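Local coordinates for enterobactin synthetase component F-related protein (Vibrio cholerae serotype O1, PDB 4OXI) that binds glycyl-adenosine-5'-phosphate and, as an adenylation domain, probably activates glycine with ATP for a lipopolysaccharide modification pathway related to nonribosomal peptide synthetases, at residues T52-N63 with I273-A281; A68-Y76 with R106-W115. All blocks are in the same frame, centred on the assembly; numbering follows the deposited sequence.

Both contacts belong to the AMP-binding part of the chain, their centres about 16 Å apart on the same side of its centre. Along the sequence, helix 51-62 comes first, followed by the hairpin of strands 67-71 and 74-77, helix 108-119 and finally helix 268-279, so interaction 2 is nested inside the loop that interaction 1 closes. The two meet where helix 108-119 lies against helix 268-279: Leu277 CD1 is 3.5 Å from Trp115 CZ2, and Ile273 packs on Tyr111 and Ile114. Strand 282-285, directly after helix 268-279, pairs with strand 67-71 in a mixed sheet. Segments some 210 residues apart are thereby brought together, with helix 108-119 also lying against the hairpin.

Interaction 1: T52-N63 with I273-A281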
loop_
_atom_site.group_PDB
_atom_site.type_symbol
_atom_site.label_atom_id
_atom_site.label_comp_id
_atom_site.label_asym_id
_atom_site.label_seq_id
_atom_site.Cartn_x
_atom_site.Cartn_y
_atom_site.Cartn_z
ATOM N N THR A 52 11.259 -15.310 10.403
ATOM C CA THR A 52 9.912 -14.770 10.190
ATOM C C THR A 52 9.076 -15.699 9.322
ATOM O O THR A 52 7.918 -15.978 9.621
ATOM C CB THR A 52 9.937 -13.383 9.526
ATOM O OG1 THR A 52 10.716 -12.482 10.320
ATOM C CG2 THR A 52 8.516 -12.831 9.394
ATOM N N ARG A 53 9.666 -16.177 8.236
ATOM C CA ARG A 53 8.991 -17.167 7.421
ATOM C C ARG A 53 8.641 -18.405 8.251
ATOM O O ARG A 53 7.561 -18.986 8.086
ATOM C CB ARG A 53 9.860 -17.546 6.234
ATOM C CG ARG A 53 9.260 -18.620 5.377
ATOM C CD ARG A 53 9.939 -18.681 4.020
ATOM N NE ARG A 53 9.050 -19.363 3.106
ATOM C CZ ARG A 53 8.345 -18.766 2.151
ATOM N NH1 ARG A 53 7.539 -19.491 1.404
ATOM N NH2 ARG A 53 8.463 -17.468 1.924
ATOM N N HIS A 54 9.538 -18.802 9.157
ATOM C CA HIS A 54 9.265 -19.973 9.999
ATOM C C HIS A 54 8.069 -19.732 10.901
ATOM O O HIS A 54 7.233 -20.607 11.071
ATOM C CB HIS A 54 10.465 -20.357 10.869
ATOM C CG HIS A 54 10.160 -21.448 11.848
ATOM N ND1 HIS A 54 10.141 -22.783 11.496
ATOM C CD2 HIS A 54 9.837 -21.401 13.164
ATOM C CE1 HIS A 54 9.830 -23.511 12.556
ATOM N NE2 HIS A 54 9.645 -22.698 13.581
ATOM N N SER A 55 8.002 -18.537 11.482
ATOM C CA SER A 55 6.884 -18.178 12.335
ATOM C C SER A 55 5.563 -18.223 11.574
ATOM O O SER A 55 4.540 -18.620 12.126
ATOM C CB SER A 55 7.086 -16.780 12.906
ATOM O OG SER A 55 8.295 -16.709 13.620
ATOM N N ILE A 56 5.585 -17.812 10.310
ATOM C CA ILE A 56 4.371 -17.829 9.512
ATOM C C ILE A 56 3.935 -19.264 9.246
ATOM O O ILE A 56 2.757 -19.602 9.416
ATOM C CB ILE A 56 4.532 -17.041 8.186
ATOM C CG1 ILE A 56 4.446 -15.544 8.453
ATOM C CG2 ILE A 56 3.465 -17.437 7.196
ATOM C CD1 ILE A 56 4.821 -14.679 7.262
ATOM N N LEU A 57 4.874 -20.114 8.836
ATOM C CA LEU A 57 4.544 -21.517 8.594
ATOM C C LEU A 57 4.036 -22.207 9.864
ATOM O O LEU A 57 3.093 -22.995 9.811
ATOM C CB LEU A 57 5.739 -22.263 8.016
ATOM C CG LEU A 57 6.198 -21.759 6.652
ATOM C CD1 LEU A 57 7.264 -22.665 6.081
ATOM C CD2 LEU A 57 5.013 -21.676 5.715
ATOM N N ALA A 58 4.647 -21.899 11.005
ATOM C CA ALA A 58 4.210 -22.483 12.277
ATOM C C ALA A 58 2.796 -22.028 12.644
ATOM O O ALA A 58 1.983 -22.835 13.076
ATOM C CB ALA A 58 5.197 -22.138 13.402
ATOM N N ALA A 59 2.518 -20.734 12.469
ATOM C CA ALA A 59 1.194 -20.174 12.742
ATOM C C ALA A 59 0.089 -20.860 11.940
ATOM O O ALA A 59 -1.006 -21.098 12.453
ATOM C CB ALA A 59 1.188 -18.670 12.480
ATOM N N ILE A 60 0.378 -21.176 10.682
ATOM C CA ILE A 60 -0.579 -21.866 9.832
ATOM C C ILE A 60 -0.892 -23.250 10.407
ATOM O O ILE A 60 -2.053 -23.655 10.478
ATOM C CB ILE A 60 -0.049 -21.999 8.389
ATOM C CG1 ILE A 60 0.068 -20.617 7.745
ATOM C CG2 ILE A 60 -0.952 -22.890 7.560
ATOM C CD1 ILE A 60 0.720 -20.641 6.377
ATOM N N GLN A 61 0.150 -23.956 10.836
ATOM C CA GLN A 61 -0.007 -25.295 11.398
ATOM C C GLN A 61 -0.756 -25.257 12.717
ATOM O O GLN A 61 -1.683 -26.031 12.938
ATOM C CB GLN A 61 1.362 -25.937 11.632
ATOM C CG GLN A 61 2.134 -26.260 10.370
ATOM C CD GLN A 61 3.510 -26.869 10.662
ATOM O OE1 GLN A 61 4.272 -26.348 11.483
ATOM N NE2 GLN A 61 3.828 -27.975 9.993
ATOM N N ALA A 62 -0.333 -24.359 13.598
ATOM C CA ALA A 62 -0.915 -24.260 14.923
ATOM C C ALA A 62 -2.388 -23.854 14.876
ATOM O O ALA A 62 -3.140 -24.155 15.794
ATOM C CB ALA A 62 -0.124 -23.278 15.769
ATOM N N ASN A 63 -2.804 -23.161 13.820
ATOM C CA ASN A 63 -4.187 -22.686 13.759
ATOM C C ASN A 63 -4.958 -23.209 12.557
ATOM O O ASN A 63 -5.879 -22.549 12.083
ATOM C CB ASN A 63 -4.235 -21.161 13.792
ATOM C CG ASN A 63 -3.562 -20.583 15.022
ATOM O OD1 ASN A 63 -4.168 -20.501 16.085
ATOM N ND2 ASN A 63 -2.305 -20.161 14.876
ATOM N N ILE A 273 -2.416 -8.249 5.716
ATOM C CA ILE A 273 -2.392 -9.660 5.329
ATOM C C ILE A 273 -1.359 -10.482 6.096
ATOM O O ILE A 273 -1.667 -11.566 6.592
ATOM C CB ILE A 273 -2.133 -9.815 3.807
ATOM C CG1 ILE A 273 -3.296 -9.239 3.001
ATOM C CG2 ILE A 273 -1.929 -11.262 3.436
ATOM C CD1 ILE A 273 -3.104 -9.356 1.484
ATOM N N PHE A 274 -0.130 -9.986 6.198
ATOM C CA PHE A 274 0.920 -10.801 6.800
ATOM C C PHE A 274 0.994 -10.682 8.314
ATOM O O PHE A 274 1.443 -11.617 8.982
ATOM C CB PHE A 274 2.264 -10.572 6.097
ATOM C CG PHE A 274 2.261 -11.085 4.693
ATOM C CD1 PHE A 274 2.421 -12.442 4.450
ATOM C CD2 PHE A 274 2.036 -10.230 3.623
ATOM C CE1 PHE A 274 2.379 -12.935 3.167
ATOM C CE2 PHE A 274 1.997 -10.715 2.332
ATOM C CZ PHE A 274 2.168 -12.068 2.100
ATOM N N TYR A 275 0.530 -9.547 8.838
ATOM C CA TYR A 275 0.344 -9.363 10.274
ATOM C C TYR A 275 -0.672 -10.389 10.767
ATOM O O TYR A 275 -0.478 -11.040 11.789
ATOM C CB TYR A 275 -0.242 -7.987 10.513
ATOM C CG TYR A 275 -0.140 -7.417 11.909
ATOM C CD1 TYR A 275 0.770 -7.909 12.848
ATOM C CD2 TYR A 275 -0.942 -6.351 12.274
ATOM C CE1 TYR A 275 0.864 -7.333 14.124
ATOM C CE2 TYR A 275 -0.857 -5.779 13.516
ATOM C CZ TYR A 275 0.040 -6.269 14.442
ATOM O OH TYR A 275 0.068 -5.657 15.674
ATOM N N SER A 276 -1.775 -10.526 10.042
ATOM C CA SER A 276 -2.781 -11.496 10.445
ATOM C C SER A 276 -2.220 -12.915 10.334
ATOM O O SER A 276 -2.425 -13.752 11.207
ATOM C CB SER A 276 -4.042 -11.356 9.591
ATOM O OG SER A 276 -4.982 -12.371 9.929
ATOM N N LEU A 277 -1.507 -13.177 9.251
ATOM C CA LEU A 277 -1.037 -14.523 8.954
ATOM C C LEU A 277 -0.036 -15.017 10.003
ATOM O O LEU A 277 -0.131 -16.141 10.478
ATOM C CB LEU A 277 -0.394 -14.528 7.567
ATOM C CG LEU A 277 0.077 -15.807 6.874
ATOM C CD1 LEU A 277 -0.914 -16.960 6.962
ATOM C CD2 LEU A 277 0.332 -15.456 5.418
ATOM N N ILE A 278 0.925 -14.175 10.362
ATOM C CA ILE A 278 1.958 -14.586 11.301
ATOM C C ILE A 278 1.365 -14.817 12.687
ATOM O O ILE A 278 1.942 -15.534 13.505
ATOM C CB ILE A 278 3.110 -13.564 11.364
ATOM C CG1 ILE A 278 4.320 -14.155 12.098
ATOM C CG2 ILE A 278 2.656 -12.290 12.032
ATOM C CD1 ILE A 278 5.546 -13.268 12.036
ATOM N N SER A 279 0.193 -14.232 12.928
ATOM C CA SER A 279 -0.452 -14.307 14.227
ATOM C C SER A 279 -1.476 -15.422 14.315
ATOM O O SER A 279 -1.976 -15.700 15.398
ATOM C CB SER A 279 -1.168 -12.994 14.533
ATOM O OG SER A 279 -0.301 -11.892 14.374
ATOM N N GLY A 280 -1.816 -16.034 13.180
ATOM C CA GLY A 280 -2.892 -17.019 13.149
ATOM C C GLY A 280 -4.264 -16.388 13.358
ATOM O O GLY A 280 -5.240 -17.076 13.666
ATOM N N ALA A 281 -4.343 -15.071 13.166
ATOM C CA ALA A 281 -5.580 -14.324 13.377
ATOM C C ALA A 281 -6.516 -14.434 12.183
ATOM O O ALA A 281 -6.177 -15.097 11.192
ATOM C CB ALA A 281 -5.268 -12.868 13.671
#
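Ile56 and Ile278 bring the two backbones to within 4.4 Å, CA to CA, where helix 52-62 meets helix 273-279 at 62°, the short axes 8.0 Å apart. Further along, Ala59, small enough for the helices to close up, puts its methyl CB 3.4 Å from Ile278 O, against the last carbonyls of the second helix. Ile56 splits its branches between Ile278 and Leu277. CG1 lies 3.8 Å from Ile278 CB, the side chains crossing at about a right angle, while CG2, anti to the backbone N (chi1 of the residue -77°), reaches Leu277 CG at 3.8 Å. Leu277 CD1 continues to Ile60 CG1, 3.9 Å away. On the other flank Ile278 stretches its CD1 along Ser55 CB to Thr52 CG2. Beyond the helix end, Asn63 folds back and gives ND2 to Ala59 O, 2.9 Å away, in the carbonyl plane on a lone pair. This holds the amide beside Gly280 CA. Tyr118 of helix 108-119 also covers Ile56. Gly280, with positive phi, closes helix 273-279 in a Schellman motif, and the whole is helix-helix packing within the AMP-binding fold, the side chain of Phe274, which Ile56 CD1 meets obliquely, lying about 13 Å from the bound glycyl-adenylate.

Interaction 2: A68-Y76 with R106-W115; sequences ALWVKQKTY and RDLAAYSAIW
The carbonyl O of Tyr76, a residue whose ring packs on Leu108, is gripped by two backbone donors, Ala68 N at 2.7 Å and Leu69 N at 3.1 Å. Two residues thus face one, a classic beta bulge in the hairpin, and both send CB toward helix 108-115. Leu108 answers with its two methyls. CD1 stands over the centre of the Tyr76 ring, 3.9 Å from the centroid and 6° off the normal, a CH-pi contact; CD2 lies 3.6 Å from Tyr76 OH. CD1 also touches Leu69 CD2, which bears on Tyr111 CB, while Leu69 CD1 lies over one face of the Tyr111 ring. The hydroxyl of that ring is bonded to Gln260. Further along, Ala68 CB rests on Trp115 CH2 at 3.9 Å. The hairpin, closed by a type I' turn from Val71 to Lys74, belongs to a mixed sheet in which strand 74-77 is outermost and strand 67-71 pairs with strand 282-285; the helix covers one side of it, running nearly antiparallel to strand 68-71 (157°). At the helix start the contact turns polar. Asp107 is the N-cap: OD2 accepts from Ala109 N at 3.0 Å, and OD1, through its anti lone pair, takes Lys72 NZ at 2.9 Å in a salt bridge. The lysine chain, extended beyond CG, slides its CE past Arg106 O at 3.3 Å to get there. Asp151 also lies close to Asp107 OD2, a like-charge approach that Lys72 may ease. Val71 packs against the residues before the helix, CG2 meeting Arg106 O.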
loop_
_atom_site.group_PDB
_atom_site.type_symbol
_atom_site.label_atom_id
_atom_site.label_comp_id
_atom_site.label_asym_id
_atom_site.label_seq_id
_atom_site.Cartn_x
_atom_site.Cartn_y
_atom_site.Cartn_z
ATOM N N ALA A 68 -9.203 -18.095 9.046
ATOM C CA ALA A 68 -8.077 -17.275 8.565
ATOM C C ALA A 68 -8.533 -16.027 7.809
ATOM O O ALA A 68 -7.855 -14.995 7.826
ATOM C CB ALA A 68 -7.158 -18.096 7.671
ATOM N N LEU A 69 -9.677 -16.132 7.140
ATOM C CA LEU A 69 -10.137 -15.092 6.237
ATOM C C LEU A 69 -11.658 -14.980 6.258
ATOM O O LEU A 69 -12.372 -15.990 6.132
ATOM C CB LEU A 69 -9.687 -15.424 4.805
ATOM C CG LEU A 69 -10.031 -14.400 3.712
ATOM C CD1 LEU A 69 -9.234 -13.115 3.891
ATOM C CD2 LEU A 69 -9.785 -14.972 2.311
ATOM N N TRP A 70 -12.160 -13.759 6.409
ATOM C CA TRP A 70 -13.580 -13.507 6.150
ATOM C C TRP A 70 -13.679 -12.562 4.952
ATOM O O TRP A 70 -13.019 -11.520 4.934
ATOM C CB TRP A 70 -14.257 -12.876 7.362
ATOM C CG TRP A 70 -15.734 -12.577 7.156
ATOM C CD1 TRP A 70 -16.794 -13.380 7.502
ATOM C CD2 TRP A 70 -16.304 -11.400 6.557
ATOM N NE1 TRP A 70 -17.982 -12.772 7.158
ATOM C CE2 TRP A 70 -17.713 -11.559 6.574
ATOM C CE3 TRP A 70 -15.765 -10.225 6.014
ATOM C CZ2 TRP A 70 -18.588 -10.590 6.059
ATOM C CZ3 TRP A 70 -16.627 -9.263 5.504
ATOM C CH2 TRP A 70 -18.028 -9.449 5.529
ATOM N N VAL A 71 -14.486 -12.931 3.957
ATOM C CA VAL A 71 -14.691 -12.087 2.774
ATOM C C VAL A 71 -16.061 -12.359 2.129
ATOM O O VAL A 71 -16.412 -13.512 1.835
ATOM C CB VAL A 71 -13.532 -12.253 1.734
ATOM C CG1 VAL A 71 -13.428 -13.701 1.231
ATOM C CG2 VAL A 71 -13.710 -11.291 0.546
ATOM N N LYS A 72 -16.834 -11.299 1.915
ATOM C CA LYS A 72 -18.170 -11.438 1.304
ATOM C C LYS A 72 -19.000 -12.535 1.954
ATOM O O LYS A 72 -19.391 -13.497 1.289
ATOM C CB LYS A 72 -18.059 -11.736 -0.201
ATOM C CG LYS A 72 -17.411 -10.605 -1.018
ATOM C CD LYS A 72 -17.279 -11.031 -2.482
ATOM C CE LYS A 72 -16.558 -9.985 -3.281
ATOM N NZ LYS A 72 -16.368 -10.457 -4.677
ATOM N N GLN A 73 -19.208 -12.417 3.260
ATOM C CA GLN A 73 -20.102 -13.300 3.997
ATOM C C GLN A 73 -19.632 -14.770 4.072
ATOM O O GLN A 73 -20.395 -15.645 4.502
ATOM C CB GLN A 73 -21.524 -13.202 3.425
ATOM C CG GLN A 73 -22.596 -13.553 4.422
ATOM C CD GLN A 73 -23.955 -13.051 3.998
ATOM O OE1 GLN A 73 -24.605 -12.305 4.733
ATOM N NE2 GLN A 73 -24.400 -13.463 2.810
ATOM N N LYS A 74 -18.388 -15.048 3.673
ATOM C CA LYS A 74 -17.850 -16.403 3.836
ATOM C C LYS A 74 -16.572 -16.444 4.656
ATOM O O LYS A 74 -15.732 -15.549 4.575
ATOM C CB LYS A 74 -17.601 -17.072 2.486
ATOM C CG LYS A 74 -18.852 -17.360 1.693
ATOM C CD LYS A 74 -18.547 -18.319 0.555
ATOM C CE LYS A 74 -19.825 -18.743 -0.149
ATOM N NZ LYS A 74 -20.640 -17.563 -0.550
ATOM N N THR A 75 -16.415 -17.504 5.435
ATOM C CA THR A 75 -15.230 -17.656 6.267
ATOM C C THR A 75 -14.421 -18.865 5.807
ATOM O O THR A 75 -14.995 -19.887 5.441
ATOM C CB THR A 75 -15.647 -17.819 7.725
ATOM O OG1 THR A 75 -16.535 -16.745 8.061
ATOM C CG2 THR A 75 -14.443 -17.787 8.642
ATOM N N TYR A 76 -13.093 -18.738 5.804
ATOM C CA TYR A 76 -12.213 -19.819 5.363
ATOM C C TYR A 76 -11.182 -20.070 6.442
ATOM O O TYR A 76 -10.551 -19.124 6.943
ATOM C CB TYR A 76 -11.511 -19.461 4.034
ATOM C CG TYR A 76 -12.472 -19.091 2.920
ATOM C CD1 TYR A 76 -12.916 -20.044 2.008
ATOM C CD2 TYR A 76 -12.957 -17.803 2.802
ATOM C CE1 TYR A 76 -13.812 -19.715 1.000
ATOM C CE2 TYR A 76 -13.850 -17.465 1.797
ATOM C CZ TYR A 76 -14.269 -18.419 0.899
ATOM O OH TYR A 76 -15.156 -18.076 -0.102
ATOM N N ARG A 106 -10.587 -7.617 -3.453
ATOM C CA ARG A 106 -11.524 -7.795 -2.331
ATOM C C ARG A 106 -12.330 -9.062 -2.458
ATOM O O ARG A 106 -13.537 -9.081 -2.214
ATOM C CB ARG A 106 -12.447 -6.579 -2.166
ATOM C CG ARG A 106 -11.660 -5.355 -1.679
ATOM C CD ARG A 106 -12.502 -4.121 -1.416
ATOM N NE ARG A 106 -11.606 -2.969 -1.311
ATOM C CZ ARG A 106 -10.890 -2.664 -0.230
ATOM N NH1 ARG A 106 -10.978 -3.407 0.876
ATOM N NH2 ARG A 106 -10.089 -1.604 -0.256
ATOM N N ASP A 107 -11.640 -10.119 -2.856
ATOM C CA ASP A 107 -12.284 -11.368 -3.184
ATOM C C ASP A 107 -11.333 -12.500 -2.797
ATOM O O ASP A 107 -10.108 -12.306 -2.765
ATOM C CB ASP A 107 -12.565 -11.407 -4.684
ATOM C CG ASP A 107 -13.297 -12.669 -5.111
ATOM O OD1 ASP A 107 -14.548 -12.631 -5.169
ATOM O OD2 ASP A 107 -12.634 -13.704 -5.378
ATOM N N LEU A 108 -11.889 -13.670 -2.508
ATOM C CA LEU A 108 -11.098 -14.821 -2.086
ATOM C C LEU A 108 -9.906 -15.095 -3.003
ATOM O O LEU A 108 -8.809 -15.435 -2.534
ATOM C CB LEU A 108 -11.994 -16.054 -2.047
ATOM C CG LEU A 108 -11.283 -17.403 -1.957
ATOM C CD1 LEU A 108 -10.605 -17.535 -0.594
ATOM C CD2 LEU A 108 -12.278 -18.547 -2.204
ATOM N N ALA A 109 -10.124 -14.956 -4.308
ATOM C CA ALA A 109 -9.093 -15.281 -5.292
ATOM C C ALA A 109 -7.850 -14.418 -5.106
ATOM O O ALA A 109 -6.741 -14.906 -5.248
ATOM C CB ALA A 109 -9.639 -15.136 -6.691
ATOM N N ALA A 110 -8.018 -13.146 -4.753
ATOM C CA ALA A 110 -6.848 -12.279 -4.528
ATOM C C ALA A 110 -6.017 -12.740 -3.339
ATOM O O ALA A 110 -4.785 -12.806 -3.432
ATOM C CB ALA A 110 -7.273 -10.834 -4.343
ATOM N N TYR A 111 -6.679 -13.045 -2.217
ATOM C CA TYR A 111 -5.965 -13.450 -0.998
ATOM C C TYR A 111 -5.370 -14.865 -1.128
ATOM O O TYR A 111 -4.299 -15.138 -0.596
ATOM C CB TYR A 111 -6.866 -13.287 0.252
ATOM C CG TYR A 111 -7.354 -11.857 0.348
ATOM C CD1 TYR A 111 -6.608 -10.892 0.987
ATOM C CD2 TYR A 111 -8.527 -11.465 -0.278
ATOM C CE1 TYR A 111 -7.030 -9.562 1.024
ATOM C CE2 TYR A 111 -8.951 -10.160 -0.249
ATOM C CZ TYR A 111 -8.201 -9.213 0.402
ATOM O OH TYR A 111 -8.646 -7.914 0.413
ATOM N N SER A 112 -6.073 -15.754 -1.830
ATOM C CA SER A 112 -5.549 -17.078 -2.158
ATOM C C SER A 112 -4.234 -16.959 -2.922
ATOM O O SER A 112 -3.272 -17.641 -2.616
ATOM C CB SER A 112 -6.550 -17.813 -3.064
ATOM O OG SER A 112 -7.627 -18.335 -2.314
ATOM N N ALA A 113 -4.224 -16.109 -3.948
ATOM C CA ALA A 113 -3.047 -15.943 -4.803
ATOM C C ALA A 113 -1.902 -15.282 -4.067
ATOM O O ALA A 113 -0.744 -15.617 -4.302
ATOM C CB ALA A 113 -3.399 -15.150 -6.065
ATOM N N ILE A 114 -2.213 -14.344 -3.176
ATOM C CA ILE A 114 -1.164 -13.684 -2.394
ATOM C C ILE A 114 -0.489 -14.654 -1.405
ATOM O O ILE A 114 0.741 -14.682 -1.304
ATOM C CB ILE A 114 -1.688 -12.436 -1.670
ATOM C CG1 ILE A 114 -2.049 -11.353 -2.689
ATOM C CG2 ILE A 114 -0.623 -11.895 -0.722
ATOM C CD1 ILE A 114 -2.675 -10.114 -2.096
ATOM N N TRP A 115 -1.282 -15.470 -0.713
ATOM C CA TRP A 115 -0.723 -16.525 0.128
ATOM C C TRP A 115 0.081 -17.504 -0.727
ATOM O O TRP A 115 1.148 -17.946 -0.330
ATOM C CB TRP A 115 -1.832 -17.330 0.784
ATOM C CG TRP A 115 -2.441 -16.751 1.977
ATOM C CD1 TRP A 115 -2.756 -15.443 2.198
ATOM C CD2 TRP A 115 -2.866 -17.475 3.138
ATOM N NE1 TRP A 115 -3.349 -15.305 3.442
ATOM C CE2 TRP A 115 -3.427 -16.540 4.035
ATOM C CE3 TRP A 115 -2.830 -18.823 3.505
ATOM C CZ2 TRP A 115 -3.946 -16.913 5.276
ATOM C CZ3 TRP A 115 -3.329 -19.192 4.755
ATOM C CH2 TRP A 115 -3.885 -18.240 5.619
#